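PDB 7COI: carbonic anhydrase from Neosartorya fumigata, which probably catalyses the reversible hydration of carbon dioxide to hydrogencarbonate and a proton, as a zinc-dependent enzyme of the beta class. Local coordinates for residues C119-S122 against R123-E126; L130-L133 against P134-F138. All coordinates share one frame; numbering follows the deposited sequence. Where two conformers were deposited one is given.

Contact 1 (C119-S122 against R123-E126); sequences CSDS and RCPE. With ZN (zinc ion), chain F.
Arg-123 grips the carboxylate of Asp-121 side-on with two nitrogens. Arg-123 NE reaches Asp-121 OD1 at 2.9 Å, and Arg-123 NH2 reaches Asp-121 OD2 at 2.8 Å, the two bonds together making up the salt bridge. Guanidinium and carboxylate planes lie only 8° apart, and both oxygens are met on their syn side, slightly out of the carboxylate plane. The anti lone pair of Asp-121 OD1 takes a further bond, from the backbone N of Arg-123 (2.9 Å), which fixes the rotation of the carboxylate. That group reaches its partner because CG stands anti to the backbone N of Asp-121 (chi1 -170°), while the arginine chain bends back at its third torsion.

The backbone beneath is a type I beta turn, closed by Cys-124 N on Asp-121 O at 3.1 Å. This Asp-Arg pair beside the zinc is the dyad familiar from beta-carbonic anhydrases. Cys-119 SG binds the zinc ion at 2.3 Å and accepts an almost straight bond from Asp-121 N (3.5 Å, 173°); His-175 and Cys-178 are further zinc ligands.

The link is looser on the Cys-124 side, where a water donates to both Cys-119 O and Cys-124 O, joining the end of strand 114-119 to the end of the turn. Ser-122 OG turns to Gln-110 of the second subunit, and Arg-123 NH1 bonds to Leu-106 O of that subunit.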
loop_
_atom_site.group_PDB
_atom_site.type_symbol
_atom_site.label_atom_id
_atom_site.label_comp_id
_atom_site.label_asym_id
_atom_site.label_seq_id
_atom_site.Cartn_x
_atom_site.Cartn_y
_atom_site.Cartn_z
ATOM N N CYS A 119 -16.468 4.944 -8.743
ATOM C CA CYS A 119 -16.553 3.529 -8.367
ATOM C C CYS A 119 -16.310 2.667 -9.615
ATOM O O CYS A 119 -16.714 3.069 -10.725
ATOM C CB CYS A 119 -17.874 3.193 -7.679
ATOM S SG CYS A 119 -17.811 1.550 -7.044
ATOM N N SER A 120 -15.708 1.488 -9.413
ATOM C CA SER A 120 -15.573 0.443 -10.460
ATOM C C SER A 120 -16.925 -0.105 -10.941
ATOM O O SER A 120 -16.955 -0.732 -12.012
ATOM C CB SER A 120 -14.752 -0.678 -9.910
ATOM O OG SER A 120 -13.469 -0.225 -9.566
ATOM N N ASP A 121 -17.986 0.065 -10.154
ATOM C CA ASP A 121 -19.372 -0.369 -10.512
ATOM C C ASP A 121 -19.582 -0.180 -12.017
ATOM O O ASP A 121 -19.343 0.940 -12.563
ATOM C CB ASP A 121 -20.402 0.388 -9.661
ATOM C CG ASP A 121 -21.815 -0.184 -9.796
ATOM O OD1 ASP A 121 -22.327 -0.277 -10.941
ATOM O OD2 ASP A 121 -22.353 -0.601 -8.759
ATOM N N SER A 122 -19.981 -1.254 -12.705
ATOM C CA SER A 122 -20.120 -1.298 -14.169
ATOM C C SER A 122 -21.178 -0.288 -14.647
ATOM O O SER A 122 -21.159 0.040 -15.851
ATOM C CB SER A 122 -20.460 -2.680 -14.625
ATOM O OG SER A 122 -21.757 -3.070 -14.133
ATOM N N ARG A 123 -22.045 0.180 -13.763
ATOM C CA ARG A 123 -23.125 1.117 -14.141
ATOM C C ARG A 123 -22.629 2.561 -14.172
ATOM O O ARG A 123 -23.455 3.408 -14.554
ATOM C CB ARG A 123 -24.318 0.934 -13.200
ATOM C CG ARG A 123 -24.867 -0.483 -13.250
ATOM C CD ARG A 123 -25.846 -0.762 -12.106
ATOM N NE ARG A 123 -25.189 -0.777 -10.817
ATOM C CZ ARG A 123 -25.757 -1.167 -9.673
ATOM N NH1 ARG A 123 -27.051 -1.508 -9.648
ATOM N NH2 ARG A 123 -25.064 -1.144 -8.542
ATOM N N CYS A 124 -21.361 2.843 -13.842
ATOM C CA CYS A 124 -20.842 4.235 -13.734
ATOM C C CYS A 124 -19.672 4.473 -14.689
ATOM O O CYS A 124 -18.633 4.965 -14.275
ATOM C CB CYS A 124 -20.425 4.536 -12.302
ATOM S SG CYS A 124 -21.607 3.998 -11.044
ATOM N N PRO A 125 -19.788 4.193 -16.019
ATOM C CA PRO A 125 -18.736 4.581 -16.984
ATOM C C PRO A 125 -18.744 6.094 -17.248
ATOM O O PRO A 125 -19.697 6.615 -17.895
ATOM C CB PRO A 125 -19.082 3.815 -18.264
ATOM C CG PRO A 125 -20.589 3.631 -18.158
ATOM C CD PRO A 125 -20.878 3.480 -16.678
ATOM N N GLU A 126 -17.714 6.785 -16.767
ATOM C CA GLU A 126 -17.722 8.276 -16.666
ATOM C C GLU A 126 -17.965 8.894 -18.044
ATOM O O GLU A 126 -18.795 9.837 -18.150
ATOM C CB GLU A 126 -16.449 8.794 -15.990
ATOM C CG GLU A 126 -15.179 8.687 -16.819
ATOM C CD GLU A 126 -14.864 7.294 -17.318
ATOM O OE1 GLU A 126 -14.979 6.355 -16.469
ATOM O OE2 GLU A 126 -14.581 7.154 -18.544
HETATM ZN ZN ZN F . -19.874 1.345 -5.955
HETATM O O HOH W 1 -17.256 5.848 -12.007
#

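Contact 2 (L130-L133 against P134-F138); sequences LGLL and PGDVF
With chi1 at -69°, Asp-136 sets its CG beside its own backbone N and brings OD2 back to Leu-133; Leu-132, at -67°, likewise swings its branched end to meet Val-137. The carboxylate bond is the firmer polar link: Leu-133 N donates to Asp-136 OD2 at 2.9 Å, arriving from above the carboxylate plane (42° out of it). A longer bond, Asp-136 N to Leu-133 O at 3.2 Å, closes a type II beta turn, with Gly-135 at the third position taking positive phi. A water that accepts from Val-137 N probably donates to Leu-133 O, extending the polar link beyond the turn. On the apolar side Leu-132 CD1 touches Val-137 CG2 at 3.6 Å, the two side chains crossing at about a right angle, and Leu-130 CD1 meets that same methyl more loosely at 4.1 Å. Leu-132 CB lies 3.4 Å from Asp-136 OD2, so its aliphatic part flanks the carboxylate. The segment 130-133 begins at the Schellman motif that ends helix 126-129, and the turn then feeds strand 137-142, where Val-137 packs on that helix and on Ile-114 and Trp-116 of strand 114-119.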
loop_
_atom_site.group_PDB
_atom_site.type_symbol
_atom_site.label_atom_id
_atom_site.label_comp_id
_atom_site.label_asym_id
_atom_site.label_seq_id
_atom_site.Cartn_x
_atom_site.Cartn_y
_atom_site.Cartn_z
ATOM N N LEU A 130 -21.396 11.118 -18.901
ATOM C CA LEU A 130 -21.157 12.580 -19.050
ATOM C C LEU A 130 -21.434 13.060 -20.490
ATOM O O LEU A 130 -21.271 14.262 -20.729
ATOM C CB LEU A 130 -19.715 12.891 -18.643
ATOM C CG LEU A 130 -19.413 12.752 -17.157
ATOM C CD1 LEU A 130 -17.946 12.956 -16.894
ATOM C CD2 LEU A 130 -20.260 13.694 -16.300
ATOM N N GLY A 131 -21.733 12.161 -21.425
ATOM C CA GLY A 131 -21.921 12.518 -22.843
ATOM C C GLY A 131 -20.656 13.077 -23.445
ATOM O O GLY A 131 -20.737 14.023 -24.267
ATOM N N LEU A 132 -19.492 12.541 -23.055
ATOM C CA LEU A 132 -18.192 13.078 -23.493
ATOM C C LEU A 132 -17.522 12.069 -24.424
ATOM O O LEU A 132 -18.127 11.019 -24.771
ATOM C CB LEU A 132 -17.331 13.462 -22.286
ATOM C CG LEU A 132 -17.856 14.640 -21.466
ATOM C CD1 LEU A 132 -16.983 14.896 -20.242
ATOM C CD2 LEU A 132 -17.935 15.904 -22.320
ATOM N N LEU A 133 -16.328 12.425 -24.847
ATOM C CA LEU A 133 -15.560 11.694 -25.857
ATOM C C LEU A 133 -14.272 11.214 -25.222
ATOM O O LEU A 133 -13.820 11.764 -24.217
ATOM C CB LEU A 133 -15.256 12.640 -27.012
ATOM C CG LEU A 133 -16.447 13.093 -27.863
ATOM C CD1 LEU A 133 -15.963 14.029 -28.956
ATOM C CD2 LEU A 133 -17.126 11.885 -28.493
ATOM N N PRO A 134 -13.595 10.242 -25.864
ATOM C CA PRO A 134 -12.223 9.940 -25.514
ATOM C C PRO A 134 -11.397 11.235 -25.503
ATOM O O PRO A 134 -11.656 12.102 -26.359
ATOM C CB PRO A 134 -11.754 9.009 -26.635
ATOM C CG PRO A 134 -13.041 8.344 -27.109
ATOM C CD PRO A 134 -14.121 9.384 -26.934
ATOM N N GLY A 135 -10.518 11.401 -24.502
ATOM C CA GLY A 135 -9.655 12.579 -24.365
ATOM C C GLY A 135 -10.212 13.607 -23.397
ATOM O O GLY A 135 -9.499 14.543 -23.054
ATOM N N ASP A 136 -11.439 13.445 -22.942
ATOM C CA ASP A 136 -12.118 14.445 -22.094
ATOM C C ASP A 136 -11.877 14.185 -20.607
ATOM O O ASP A 136 -11.831 15.181 -19.825
ATOM C CB ASP A 136 -13.595 14.526 -22.441
ATOM C CG ASP A 136 -13.887 15.118 -23.811
ATOM O OD1 ASP A 136 -12.969 15.744 -24.402
ATOM O OD2 ASP A 136 -15.014 14.910 -24.298
ATOM N N VAL A 137 -11.806 12.921 -20.176
ATOM C CA VAL A 137 -11.844 12.592 -18.726
ATOM C C VAL A 137 -10.710 11.614 -18.365
ATOM O O VAL A 137 -10.801 10.410 -18.697
ATOM C CB VAL A 137 -13.205 12.024 -18.298
ATOM C CG1 VAL A 137 -13.291 11.910 -16.783
ATOM C CG2 VAL A 137 -14.369 12.868 -18.826
ATOM N N PHE A 138 -9.749 12.107 -17.609
ATOM C CA PHE A 138 -8.690 11.276 -16.983
ATOM C C PHE A 138 -9.332 10.550 -15.809
ATOM O O PHE A 138 -10.034 11.202 -15.015
ATOM C CB PHE A 138 -7.499 12.153 -16.605
ATOM C CG PHE A 138 -6.249 11.384 -16.301
ATOM C CD1 PHE A 138 -5.482 10.868 -17.334
ATOM C CD2 PHE A 138 -5.784 11.247 -15.010
ATOM C CE1 PHE A 138 -4.300 10.199 -17.078
ATOM C CE2 PHE A 138 -4.591 10.592 -14.748
ATOM C CZ PHE A 138 -3.856 10.056 -15.784
HETATM O O HOH W 2 -12.990 10.727 -21.773
#

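Contacts 1 and 2 follow one another along the chain, on either side of helix 126-129: contact 1 leads from strand 114-119 into it, contact 2 from it into strand 137-142, the neighbouring parallel strand. Their centres lie about 14 Å apart, yet they touch where Glu-126 CG meets Val-137 CG1 at 3.7 Å. Contact 1 is wholly buried beside the zinc and combines a nearly coplanar ion pair, backbone hydrogen bonds and a zinc-bound cysteine. Contact 2, away from the annotated sites and only partly buried, combines a backbone-closed turn and a carboxylate-to-backbone bond with leucine-valine packing, and leaves Leu-133 exposed. Both lie against the second subunit.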